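Local coordinates for 3-oxoacyl-[acyl-carrier-protein] synthase 2 (Rickettsia rickettsii, PDB 4JGA), which probably catalyses the condensation of malonyl-ACP with a growing acyl-ACP chain, the elongation step of bacterial fatty acid synthesis, at residues T316-T328 against L344-K358. Sequence-based numbering, arbitrary orientation.
With NA (sodium ion), chain E; K (potassium ion), chain C.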
# COMPACT_ATOMS: atom_id res chain seq x y z
N THR A 316 3.43 -2.74 30.73
CA THR A 316 2.96 -4.07 31.13
C THR A 316 1.44 -4.11 30.96
O THR A 316 0.80 -3.07 30.85
CB THR A 316 3.38 -4.39 32.56
OG1 THR A 316 2.99 -3.31 33.41
CG2 THR A 316 4.91 -4.57 32.68
N PRO A 317 0.85 -5.31 30.86
CA PRO A 317 -0.57 -5.36 30.48
C PRO A 317 -1.55 -4.79 31.52
O PRO A 317 -2.63 -4.36 31.14
CB PRO A 317 -0.82 -6.84 30.25
CG PRO A 317 0.53 -7.38 29.84
CD PRO A 317 1.49 -6.63 30.71
N ASP A 318 -1.17 -4.75 32.79
CA ASP A 318 -1.98 -4.09 33.83
C ASP A 318 -2.18 -2.60 33.56
O ASP A 318 -3.12 -2.00 34.07
CB ASP A 318 -1.31 -4.25 35.19
CG ASP A 318 0.11 -3.71 35.19
OD1 ASP A 318 0.93 -4.23 34.43
OD2 ASP A 318 0.39 -2.73 35.90
N MET A 319 -1.32 -2.00 32.74
CA MET A 319 -1.34 -0.57 32.54
C MET A 319 -2.42 -0.11 31.52
O MET A 319 -2.83 1.04 31.56
CB MET A 319 0.04 -0.06 32.13
CG MET A 319 1.05 -0.08 33.28
SD MET A 319 2.75 0.19 32.74
CE MET A 319 2.63 1.91 32.21
N ILE A 320 -2.83 -0.98 30.61
CA ILE A 320 -3.89 -0.66 29.65
C ILE A 320 -5.18 -0.40 30.42
O ILE A 320 -5.52 -1.15 31.34
CB ILE A 320 -4.11 -1.82 28.67
CG1 ILE A 320 -2.87 -2.01 27.79
CG2 ILE A 320 -5.34 -1.60 27.81
CD1 ILE A 320 -2.55 -0.83 26.92
N ASP A 321 -5.90 0.66 30.05
CA ASP A 321 -7.24 0.92 30.68
C ASP A 321 -8.42 0.56 29.78
O ASP A 321 -9.48 0.12 30.24
CB ASP A 321 -7.32 2.38 31.05
CG ASP A 321 -6.30 2.77 32.09
OD1 ASP A 321 -6.19 2.06 33.12
OD2 ASP A 321 -5.60 3.79 31.87
N TYR A 322 -8.23 0.75 28.47
CA TYR A 322 -9.30 0.54 27.50
C TYR A 322 -8.71 -0.03 26.22
O TYR A 322 -7.61 0.35 25.82
CB TYR A 322 -10.09 1.84 27.23
CG TYR A 322 -10.99 1.76 26.02
CD1 TYR A 322 -12.13 0.96 26.04
CD2 TYR A 322 -10.69 2.44 24.83
CE1 TYR A 322 -12.95 0.86 24.93
CE2 TYR A 322 -11.52 2.35 23.73
CZ TYR A 322 -12.64 1.55 23.78
OH TYR A 322 -13.48 1.41 22.68
N ILE A 323 -9.47 -0.96 25.62
CA ILE A 323 -9.11 -1.62 24.38
C ILE A 323 -10.24 -1.39 23.38
O ILE A 323 -11.40 -1.70 23.63
CB ILE A 323 -8.95 -3.14 24.56
CG1 ILE A 323 -7.89 -3.43 25.61
CG2 ILE A 323 -8.65 -3.84 23.22
CD1 ILE A 323 -7.82 -4.87 26.01
N ASN A 324 -9.87 -0.78 22.25
CA ASN A 324 -10.78 -0.67 21.14
C ASN A 324 -10.50 -1.87 20.25
O ASN A 324 -9.47 -1.92 19.55
CB ASN A 324 -10.63 0.66 20.39
CG ASN A 324 -11.72 0.84 19.35
OD1 ASN A 324 -11.59 0.36 18.20
ND2 ASN A 324 -12.84 1.51 19.74
N ALA A 325 -11.40 -2.83 20.31
CA ALA A 325 -11.25 -4.10 19.66
C ALA A 325 -11.37 -3.95 18.13
O ALA A 325 -11.85 -2.92 17.63
CB ALA A 325 -12.31 -5.05 20.19
N HIS A 326 -10.90 -4.96 17.40
CA HIS A 326 -11.26 -5.11 16.03
C HIS A 326 -12.76 -5.44 15.95
O HIS A 326 -13.53 -4.69 15.35
CB HIS A 326 -10.43 -6.19 15.35
CG HIS A 326 -10.58 -6.20 13.87
ND1 HIS A 326 -10.44 -5.07 13.10
CD2 HIS A 326 -10.85 -7.21 13.00
CE1 HIS A 326 -10.60 -5.37 11.82
NE2 HIS A 326 -10.86 -6.67 11.74
N GLY A 327 -13.17 -6.48 16.67
CA GLY A 327 -14.58 -6.70 17.02
C GLY A 327 -15.60 -6.51 15.92
O GLY A 327 -16.45 -5.58 15.97
N THR A 328 -15.52 -7.36 14.89
CA THR A 328 -16.32 -7.15 13.68
C THR A 328 -17.72 -7.73 13.67
O THR A 328 -18.50 -7.42 12.77
CB THR A 328 -15.59 -7.69 12.41
OG1 THR A 328 -15.55 -9.11 12.46
CG2 THR A 328 -14.21 -7.14 12.35
N LEU A 344 -4.14 -12.55 27.47
CA LEU A 344 -3.14 -11.52 27.74
C LEU A 344 -3.47 -10.65 28.97
O LEU A 344 -2.54 -10.24 29.71
CB LEU A 344 -3.03 -10.64 26.50
CG LEU A 344 -1.81 -9.81 26.23
CD1 LEU A 344 -0.50 -10.56 26.43
CD2 LEU A 344 -1.95 -9.30 24.79
N PHE A 345 -4.76 -10.38 29.20
CA PHE A 345 -5.15 -9.35 30.16
C PHE A 345 -5.89 -9.81 31.40
O PHE A 345 -5.87 -9.11 32.42
CB PHE A 345 -6.01 -8.29 29.47
CG PHE A 345 -5.24 -7.42 28.52
CD1 PHE A 345 -4.49 -6.36 29.01
CD2 PHE A 345 -5.26 -7.67 27.16
CE1 PHE A 345 -3.76 -5.57 28.14
CE2 PHE A 345 -4.54 -6.88 26.28
CZ PHE A 345 -3.79 -5.82 26.77
N LEU A 346 -6.54 -10.97 31.35
CA LEU A 346 -7.47 -11.31 32.43
C LEU A 346 -6.81 -11.39 33.84
O LEU A 346 -7.33 -10.80 34.80
CB LEU A 346 -8.24 -12.58 32.06
CG LEU A 346 -9.28 -13.08 33.07
CD1 LEU A 346 -10.35 -12.01 33.31
CD2 LEU A 346 -9.90 -14.39 32.59
N GLU A 347 -5.67 -12.08 33.94
CA GLU A 347 -4.98 -12.26 35.23
C GLU A 347 -4.38 -10.94 35.72
O GLU A 347 -4.52 -10.62 36.89
CB GLU A 347 -3.88 -13.36 35.16
N ALA A 348 -3.75 -10.18 34.84
CA ALA A 348 -3.01 -8.97 35.25
C ALA A 348 -3.91 -7.72 35.31
O ALA A 348 -3.54 -6.72 35.92
CB ALA A 348 -1.87 -8.70 34.29
N ASN A 349 -5.06 -7.77 34.65
CA ASN A 349 -5.89 -6.58 34.50
C ASN A 349 -7.34 -6.97 34.36
O ASN A 349 -7.95 -6.76 33.32
CB ASN A 349 -5.42 -5.84 33.28
CG ASN A 349 -5.92 -4.41 33.23
OD1 ASN A 349 -6.76 -3.99 34.01
ND2 ASN A 349 -5.38 -3.65 32.30
N PRO A 350 -7.89 -7.60 35.40
CA PRO A 350 -9.26 -8.08 35.29
C PRO A 350 -10.33 -6.99 35.05
O PRO A 350 -11.41 -7.31 34.59
CB PRO A 350 -9.50 -8.79 36.65
CG PRO A 350 -8.51 -8.16 37.59
CD PRO A 350 -7.31 -7.81 36.73
N LYS A 351 -10.02 -5.73 35.39
CA LYS A 351 -10.97 -4.62 35.25
C LYS A 351 -10.88 -3.88 33.92
O LYS A 351 -11.51 -2.88 33.73
CB LYS A 351 -10.71 -3.57 36.33
CG LYS A 351 -10.79 -4.07 37.75
CD LYS A 351 -11.00 -2.89 38.68
CE LYS A 351 -11.51 -3.34 40.02
NZ LYS A 351 -10.44 -3.40 41.04
N VAL A 352 -10.04 -4.36 33.02
CA VAL A 352 -9.85 -3.66 31.77
C VAL A 352 -11.19 -3.60 31.02
O VAL A 352 -11.98 -4.53 31.08
CB VAL A 352 -8.78 -4.35 30.90
CG1 VAL A 352 -9.27 -5.68 30.36
CG2 VAL A 352 -8.39 -3.43 29.76
N LEU A 353 -11.42 -2.48 30.34
CA LEU A 353 -12.58 -2.29 29.51
C LEU A 353 -12.19 -2.57 28.08
O LEU A 353 -11.08 -2.22 27.65
CB LEU A 353 -13.13 -0.86 29.62
CG LEU A 353 -14.25 -0.57 30.64
CD1 LEU A 353 -14.01 -1.20 32.00
CD2 LEU A 353 -14.51 0.92 30.74
N MET A 354 -13.10 -3.17 27.32
CA MET A 354 -12.93 -3.37 25.88
C MET A 354 -14.26 -3.14 25.18
O MET A 354 -15.27 -3.61 25.66
CB MET A 354 -12.39 -4.78 25.56
CG MET A 354 -12.33 -5.09 24.07
SD MET A 354 -11.31 -6.52 23.56
CE MET A 354 -12.34 -7.89 24.00
N SER A 355 -14.25 -2.44 24.05
CA SER A 355 -15.47 -2.27 23.25
C SER A 355 -15.16 -2.24 21.75
O SER A 355 -14.02 -2.03 21.34
CB SER A 355 -16.23 -1.02 23.68
OG SER A 355 -15.62 0.16 23.23
N SER A 356 -16.19 -2.54 20.96
CA SER A 356 -16.12 -2.43 19.52
C SER A 356 -17.04 -1.33 19.06
O SER A 356 -18.27 -1.39 19.24
CB SER A 356 -16.52 -3.71 18.82
OG SER A 356 -16.54 -3.46 17.43
N THR A 357 -16.45 -0.31 18.47
CA THR A 357 -17.25 0.76 17.88
C THR A 357 -17.80 0.37 16.51
O THR A 357 -18.58 1.11 15.93
CB THR A 357 -16.42 2.04 17.76
OG1 THR A 357 -15.10 1.74 17.26
CG2 THR A 357 -16.31 2.69 19.12
N LYS A 358 -17.41 -0.80 15.98
CA LYS A 358 -18.02 -1.30 14.75
C LYS A 358 -19.49 -1.66 15.03
O LYS A 358 -20.27 -1.80 14.12
CB LYS A 358 -17.29 -2.52 14.23
CG LYS A 358 -15.85 -2.27 13.78
CD LYS A 358 -15.32 -3.45 12.98
CE LYS A 358 -13.96 -3.21 12.35
NZ LYS A 358 -12.94 -2.91 13.37
NA NA E . -5.06 -0.01 34.15
K K C . -9.74 -1.18 16.93
O HOH W 1 -7.30 -1.26 34.08
O HOH W 2 -9.76 -0.07 32.93
O HOH W 3 -13.87 -1.01 17.33
O HOH W 4 -4.50 -1.55 36.58
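Ile-323 lays its CD1 over one face of the Phe-345 ring, 4.1 Å from the centroid, a CH-pi contact; Pro-317 O lies at that ring's edge, and Ile-320 CG1 approaches the ring obliquely, 3.7 Å from Phe-345 CE1. On the same sheet face Met-354, extended as far as SD, sets that atom against Ile-323 CG2 and Ala-325 CB. Parallel strands 322-324 and 353-355, the latter outermost in this chain's thiolase-type mixed sheet, flank helix 331-345, which supplies Phe-345, in a beta-alpha-beta unit; backbone bonds run from Leu-353 N to Asp-321 O through to Ala-325 N to Ser-355 O. On the other face, Tyr-322, with CG anti to its N (chi1 167°), extends until OH donates to Ser-355 OG at 2.5 Å; Asn-324 ND2 donates to Tyr-322 OH. Asn-349 ND2 bridges Ile-320 O (2.7 Å), in its amide plane, and Pro-317 O (3.1 Å), tying down the turn whose Asp-318 O and Asp-321 OD1 bind sodium with two waters. Asn-324 O and OD1 and Ala-325 O bind potassium with Glu-372, Ser-417 and Asn-418. Just beyond, Lys-358 NZ, salt-bridged to Glu-372, grips His-326 O at 2.7 Å and Ser-356 OG donates to Gly-327 O, probably steadying the chain after the potassium ligands.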